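Local coordinates for protein putative peptidase (Bacteroides fragilis, PDB 5DYN) that probably acts as a clostripain-family (C11) cysteine protease that cleaves and activates the Bacteroides fragilis toxin, this chain being the C-terminal portion of the longer protein, at residues 158-166 and 174-182. Sequence-based numbering, arbitrary orientation.
With NA (sodium ion), chain H.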
ATOM      1  N   TYR B 158      -1.468 -14.083   2.890  1.00 26.97           N
ATOM      2  CA  TYR B 158      -2.087 -14.555   4.122  1.00 28.22           C
ATOM      3  C   TYR B 158      -1.716 -13.643   5.281  1.00 28.54           C
ATOM      4  O   TYR B 158      -0.709 -12.939   5.227  1.00 34.44           O
ATOM      5  CB  TYR B 158      -1.656 -15.984   4.436  1.00 23.95           C
ATOM      6  CG  TYR B 158      -2.216 -17.025   3.501  1.00 24.76           C
ATOM      7  CD1 TYR B 158      -1.587 -17.315   2.298  1.00 29.10           C
ATOM      8  CD2 TYR B 158      -3.368 -17.729   3.827  1.00 29.84           C
ATOM      9  CE1 TYR B 158      -2.094 -18.276   1.441  1.00 30.92           C
ATOM     10  CE2 TYR B 158      -3.882 -18.692   2.980  1.00 23.72           C
ATOM     11  CZ  TYR B 158      -3.242 -18.960   1.788  1.00 30.22           C
ATOM     12  OH  TYR B 158      -3.749 -19.916   0.940  1.00 34.05           O
ATOM     13  N   ASP B 159      -2.523 -13.659   6.333  1.00 29.08           N
ATOM     14  CA  ASP B 159      -2.230 -12.853   7.508  1.00 30.39           C
ATOM     15  C   ASP B 159      -0.990 -13.381   8.227  1.00 32.50           C
ATOM     16  O   ASP B 159      -0.936 -14.547   8.611  1.00 30.35           O
ATOM     17  CB  ASP B 159      -3.426 -12.827   8.455  1.00 25.43           C
ATOM     18  CG  ASP B 159      -3.194 -11.931   9.650  1.00 33.97           C
ATOM     19  OD1 ASP B 159      -3.309 -10.697   9.497  1.00 31.20           O
ATOM     20  OD2 ASP B 159      -2.891 -12.462  10.740  1.00 36.46           O
ATOM     21  N   LEU B 160       0.005 -12.515   8.399  1.00 30.38           N
ATOM     22  CA  LEU B 160       1.277 -12.904   9.001  1.00 29.55           C
ATOM     23  C   LEU B 160       1.117 -13.398  10.434  1.00 33.90           C
ATOM     24  O   LEU B 160       1.659 -14.441  10.804  1.00 32.38           O
ATOM     25  CB  LEU B 160       2.261 -11.732   8.962  1.00 31.20           C
ATOM     26  CG  LEU B 160       3.589 -11.936   9.697  1.00 32.00           C
ATOM     27  CD1 LEU B 160       4.403 -13.034   9.039  1.00 27.60           C
ATOM     28  CD2 LEU B 160       4.379 -10.637   9.755  1.00 30.74           C
ATOM     29  N   ASP B 161       0.370 -12.647  11.234  1.00 31.42           N
ATOM     30  CA  ASP B 161       0.187 -12.985  12.638  1.00 34.21           C
ATOM     31  C   ASP B 161      -0.489 -14.341  12.828  1.00 35.23           C
ATOM     32  O   ASP B 161      -0.056 -15.146  13.653  1.00 37.72           O
ATOM     33  CB  ASP B 161      -0.625 -11.902  13.346  1.00 33.40           C
ATOM     34  CG  ASP B 161      -1.022 -12.302  14.752  1.00 41.32           C
ATOM     35  OD1 ASP B 161      -0.188 -12.139  15.670  1.00 40.30           O
ATOM     36  OD2 ASP B 161      -2.163 -12.780  14.938  1.00 36.64           O
ATOM     37  N   ARG B 162      -1.545 -14.595  12.064  1.00 34.98           N
ATOM     38  CA  ARG B 162      -2.268 -15.857  12.179  1.00 35.52           C
ATOM     39  C   ARG B 162      -1.430 -17.030  11.680  1.00 34.57           C
ATOM     40  O   ARG B 162      -1.577 -18.155  12.159  1.00 34.34           O
ATOM     41  CB  ARG B 162      -3.593 -15.787  11.419  1.00 35.78           C
ATOM     42  CG  ARG B 162      -4.614 -14.842  12.035  1.00 35.87           C
ATOM     43  CD  ARG B 162      -5.100 -15.345  13.389  1.00 37.42           C
ATOM     44  NE  ARG B 162      -4.222 -14.943  14.483  1.00 37.60           N
ATOM     45  CZ  ARG B 162      -4.355 -15.350  15.742  1.00 39.93           C
ATOM     46  NH1 ARG B 162      -5.336 -16.178  16.076  1.00 29.81           N
ATOM     47  NH2 ARG B 162      -3.504 -14.928  16.666  1.00 37.34           N
ATOM     48  N   PHE B 163      -0.547 -16.761  10.724  1.00 29.43           N
ATOM     49  CA  PHE B 163       0.354 -17.788  10.214  1.00 32.36           C
ATOM     50  C   PHE B 163       1.397 -18.190  11.261  1.00 31.64           C
ATOM     51  O   PHE B 163       1.664 -19.379  11.456  1.00 31.90           O
ATOM     52  CB  PHE B 163       1.045 -17.306   8.936  1.00 29.81           C
ATOM     53  CG  PHE B 163       2.165 -18.198   8.479  1.00 31.51           C
ATOM     54  CD1 PHE B 163       1.908 -19.489   8.045  1.00 27.54           C
ATOM     55  CD2 PHE B 163       3.474 -17.744   8.480  1.00 31.74           C
ATOM     56  CE1 PHE B 163       2.939 -20.313   7.625  1.00 36.43           C
ATOM     57  CE2 PHE B 163       4.511 -18.564   8.059  1.00 38.44           C
ATOM     58  CZ  PHE B 163       4.241 -19.850   7.633  1.00 34.13           C
ATOM     59  N   ILE B 164       1.985 -17.201  11.929  1.00 30.22           N
ATOM     60  CA  ILE B 164       2.955 -17.480  12.986  1.00 37.13           C
ATOM     61  C   ILE B 164       2.250 -18.191  14.137  1.00 34.45           C
ATOM     62  O   ILE B 164       2.805 -19.103  14.752  1.00 37.43           O
ATOM     63  CB  ILE B 164       3.647 -16.194  13.501  1.00 37.81           C
ATOM     64  CG1 ILE B 164       4.370 -15.479  12.360  1.00 38.65           C
ATOM     65  CG2 ILE B 164       4.652 -16.522  14.592  1.00 33.35           C
ATOM     66  CD1 ILE B 164       5.485 -16.295  11.739  1.00 32.48           C
ATOM     67  N   TYR B 165       1.016 -17.779  14.407  1.00 31.56           N
ATOM     68  CA  TYR B 165       0.200 -18.411  15.437  1.00 35.63           C
ATOM     69  C   TYR B 165      -0.058 -19.882  15.116  1.00 36.33           C
ATOM     70  O   TYR B 165      -0.028 -20.739  16.000  1.00 35.56           O
ATOM     71  CB  TYR B 165      -1.129 -17.669  15.592  1.00 37.82           C
ATOM     72  CG  TYR B 165      -1.994 -18.193  16.715  1.00 37.47           C
ATOM     73  CD1 TYR B 165      -1.882 -17.676  17.998  1.00 36.26           C
ATOM     74  CD2 TYR B 165      -2.926 -19.200  16.492  1.00 38.40           C
ATOM     75  CE1 TYR B 165      -2.669 -18.147  19.027  1.00 38.96           C
ATOM     76  CE2 TYR B 165      -3.719 -19.678  17.517  1.00 38.92           C
ATOM     77  CZ  TYR B 165      -3.585 -19.147  18.781  1.00 39.26           C
ATOM     78  OH  TYR B 165      -4.370 -19.615  19.807  1.00 42.45           O
ATOM     79  N   GLN B 166      -0.317 -20.159  13.845  1.00 34.67           N
ATOM     80  CA  GLN B 166      -0.604 -21.514  13.391  1.00 35.70           C
ATOM     81  C   GLN B 166       0.588 -22.445  13.605  1.00 35.97           C
ATOM     82  O   GLN B 166       0.455 -23.513  14.205  1.00 35.39           O
ATOM     83  CB  GLN B 166      -1.000 -21.499  11.914  1.00 32.35           C
ATOM     84  CG  GLN B 166      -1.548 -22.815  11.385  1.00 40.04           C
ATOM     85  CD  GLN B 166      -3.037 -22.967  11.630  1.00 49.24           C
ATOM     86  OE1 GLN B 166      -3.530 -22.692  12.725  1.00 55.72           O
ATOM     87  NE2 GLN B 166      -3.763 -23.394  10.604  1.00 44.30           N
ATOM     88  N   TYR B 174       5.122 -17.762  20.232  1.00 33.39           N
ATOM     89  CA  TYR B 174       4.198 -16.845  19.591  1.00 36.38           C
ATOM     90  C   TYR B 174       4.126 -15.541  20.372  1.00 39.92           C
ATOM     91  O   TYR B 174       4.228 -14.461  19.792  1.00 39.41           O
ATOM     92  CB  TYR B 174       2.801 -17.455  19.460  1.00 35.86           C
ATOM     93  CG  TYR B 174       1.778 -16.445  18.989  1.00 36.31           C
ATOM     94  CD1 TYR B 174       1.777 -15.991  17.673  1.00 33.18           C
ATOM     95  CD2 TYR B 174       0.834 -15.926  19.863  1.00 32.19           C
ATOM     96  CE1 TYR B 174       0.855 -15.056  17.241  1.00 31.04           C
ATOM     97  CE2 TYR B 174      -0.092 -14.994  19.440  1.00 37.39           C
ATOM     98  CZ  TYR B 174      -0.078 -14.561  18.129  1.00 42.85           C
ATOM     99  OH  TYR B 174      -1.004 -13.630  17.710  1.00 40.47           O
ATOM    100  N   ASP B 175       3.955 -15.654  21.688  1.00 41.94           N
ATOM    101  CA  ASP B 175       3.845 -14.489  22.563  1.00 36.40           C
ATOM    102  C   ASP B 175       5.051 -13.571  22.433  1.00 41.36           C
ATOM    103  O   ASP B 175       4.907 -12.350  22.399  1.00 45.71           O
ATOM    104  CB  ASP B 175       3.681 -14.928  24.017  1.00 35.82           C
ATOM    105  CG  ASP B 175       2.448 -15.778  24.230  1.00 42.03           C
ATOM    106  OD1 ASP B 175       1.502 -15.662  23.422  1.00 44.22           O
ATOM    107  OD2 ASP B 175       2.417 -16.557  25.205  1.00 48.00           O
ATOM    108  N   SER B 176       6.236 -14.169  22.359  1.00 41.17           N
ATOM    109  CA  SER B 176       7.467 -13.412  22.174  1.00 39.50           C
ATOM    110  C   SER B 176       7.431 -12.681  20.843  1.00 42.51           C
ATOM    111  O   SER B 176       7.696 -11.481  20.776  1.00 46.16           O
ATOM    112  CB  SER B 176       8.687 -14.329  22.242  1.00 38.47           C
ATOM    113  OG  SER B 176       8.866 -14.838  23.552  1.00 47.31           O
ATOM    114  N   TRP B 177       7.093 -13.416  19.788  1.00 38.92           N
ATOM    115  CA  TRP B 177       6.984 -12.841  18.454  1.00 36.64           C
ATOM    116  C   TRP B 177       5.884 -11.787  18.408  1.00 37.64           C
ATOM    117  O   TRP B 177       6.047 -10.731  17.796  1.00 33.32           O
ATOM    118  CB  TRP B 177       6.710 -13.933  17.417  1.00 35.21           C
ATOM    119  CG  TRP B 177       6.577 -13.406  16.025  1.00 32.87           C
ATOM    120  CD1 TRP B 177       7.572 -13.271  15.103  1.00 37.76           C
ATOM    121  CD2 TRP B 177       5.378 -12.936  15.394  1.00 35.52           C
ATOM    122  NE1 TRP B 177       7.069 -12.747  13.937  1.00 41.10           N
ATOM    123  CE2 TRP B 177       5.724 -12.531  14.090  1.00 39.37           C
ATOM    124  CE3 TRP B 177       4.046 -12.816  15.807  1.00 31.03           C
ATOM    125  CZ2 TRP B 177       4.787 -12.017  13.192  1.00 34.08           C
ATOM    126  CZ3 TRP B 177       3.117 -12.306  14.915  1.00 34.19           C
ATOM    127  CH2 TRP B 177       3.493 -11.913  13.623  1.00 36.37           C
ATOM    128  N   ARG B 178       4.769 -12.087  19.066  1.00 40.32           N
ATOM    129  CA  ARG B 178       3.617 -11.194  19.107  1.00 35.95           C
ATOM    130  C   ARG B 178       3.965  -9.842  19.729  1.00 41.03           C
ATOM    131  O   ARG B 178       3.406  -8.812  19.347  1.00 39.17           O
ATOM    132  CB  ARG B 178       2.475 -11.856  19.881  1.00 38.86           C
ATOM    133  CG  ARG B 178       1.259 -10.980  20.078  1.00 41.94           C
ATOM    134  CD  ARG B 178       0.676 -10.530  18.754  1.00 37.35           C
ATOM    135  NE  ARG B 178      -0.539  -9.749  18.959  1.00 47.05           N
ATOM    136  CZ  ARG B 178      -1.753 -10.277  19.068  1.00 45.70           C
ATOM    137  NH1 ARG B 178      -1.918 -11.590  18.984  1.00 33.29           N
ATOM    138  NH2 ARG B 178      -2.804  -9.491  19.257  1.00 49.49           N
ATOM    139  N   GLU B 179       4.893  -9.851  20.682  1.00 42.79           N
ATOM    140  CA  GLU B 179       5.360  -8.619  21.311  1.00 48.80           C
ATOM    141  C   GLU B 179       6.007  -7.698  20.283  1.00 46.39           C
ATOM    142  O   GLU B 179       5.788  -6.486  20.293  1.00 44.28           O
ATOM    143  CB  GLU B 179       6.352  -8.922  22.438  1.00 47.48           C
ATOM    144  CG  GLU B 179       5.724  -9.554  23.672  1.00 58.26           C
ATOM    145  CD  GLU B 179       6.701  -9.694  24.826  1.00 70.70           C
ATOM    146  OE1 GLU B 179       7.838 -10.162  24.598  1.00 65.15           O
ATOM    147  OE2 GLU B 179       6.329  -9.333  25.963  1.00 75.67           O
ATOM    148  N   ALA B 180       6.800  -8.284  19.394  1.00 42.10           N
ATOM    149  CA  ALA B 180       7.487  -7.517  18.366  1.00 42.68           C
ATOM    150  C   ALA B 180       6.520  -7.045  17.289  1.00 43.25           C
ATOM    151  O   ALA B 180       6.687  -5.962  16.728  1.00 44.73           O
ATOM    152  CB  ALA B 180       8.601  -8.340  17.751  1.00 33.83           C
ATOM    153  N   PHE B 181       5.508  -7.859  17.003  1.00 36.15           N
ATOM    154  CA  PHE B 181       4.538  -7.530  15.964  1.00 39.99           C
ATOM    155  C   PHE B 181       3.576  -6.440  16.419  1.00 38.27           C
ATOM    156  O   PHE B 181       3.138  -5.616  15.616  1.00 37.21           O
ATOM    157  CB  PHE B 181       3.750  -8.773  15.540  1.00 40.70           C
ATOM    158  CG  PHE B 181       2.733  -8.504  14.465  1.00 38.11           C
ATOM    159  CD1 PHE B 181       3.115  -8.431  13.133  1.00 38.32           C
ATOM    160  CD2 PHE B 181       1.397  -8.321  14.784  1.00 37.46           C
ATOM    161  CE1 PHE B 181       2.183  -8.181  12.139  1.00 38.61           C
ATOM    162  CE2 PHE B 181       0.459  -8.068  13.795  1.00 38.15           C
ATOM    163  CZ  PHE B 181       0.853  -8.000  12.472  1.00 37.32           C
ATOM    164  N   ASP B 182       3.249  -6.440  17.708  1.00 40.60           N
ATOM    165  CA  ASP B 182       2.343  -5.444  18.271  1.00 40.39           C
ATOM    166  C   ASP B 182       2.839  -4.019  18.031  1.00 44.59           C
ATOM    167  O   ASP B 182       2.048  -3.079  17.981  1.00 46.01           O
ATOM    168  CB  ASP B 182       2.154  -5.680  19.771  1.00 42.07           C
ATOM    169  CG  ASP B 182       1.174  -6.800  20.065  1.00 45.96           C
ATOM    170  OD1 ASP B 182       0.373  -7.142  19.172  1.00 38.63           O
ATOM    171  OD2 ASP B 182       1.200  -7.331  21.196  1.00 46.29           O
TER
HETATM  172 NA    NA H 403       8.932  -4.673  16.571  1.00 53.64          NA
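Helix 160-166 runs nearly antiparallel to helix 174-182, their axes approaching to 10.1 Å at 166°, as a helical hairpin joined by a short connection; the CA atoms of Asp161 and Arg178, and of Tyr165 and Tyr174, lie nearest across the pair. Asp161 and Tyr174 interlock knobs-into-holes: the Asp161 side chain sits among Tyr174, Trp177, Arg178 and Phe181, while Tyr174 fits among Asp161, Arg162, Ile164 and Tyr165. The Tyr174 hydroxyl donates to Asp161 OD1 on its syn side, OH to OD1 2.7 Å. That same OH takes weak, bent hydrogen bonds from Arg162 NH2 and, within its own helix, from Arg178 NH1. Arg162, its chain bent at chi2 (-67°) and chi3 (85°), curls back and grips Asp161 OD2 side-on through NE and NH2. The carboxylate thus lies between two arginines, and its negative charge would offset their closeness, NH2 of Arg162 lying 4.4 Å from NH1 of Arg178, although its ion pair with Arg178 is long and out of the guanidinium plane. Next to this polar cluster, Tyr165 turns its edge to one face of the Tyr174 ring, Tyr165 CD1 3.5 Å from Tyr174 CE2. Ile164 lays CG1 over the six-membered ring of Trp177 in a CH-pi contact, 3.7 Å from its centroid, while Leu160 CG meets the indole edge, 3.7 Å from Trp177 CZ2. Phe181 closes the apolar row, packing against Leu160 CD2 and Asp161 CB. Lys209 adds a salt bridge to Asp161 OD2. Beyond the pair, helix 119-127 packs on Trp177 and Phe181, with Thr126 hydrogen-bonded to Trp177 NE1; Ala180 O shares a sodium ion with Glu118, and strand 158-159, leading into helix 160-166, pairs with strand 212-213.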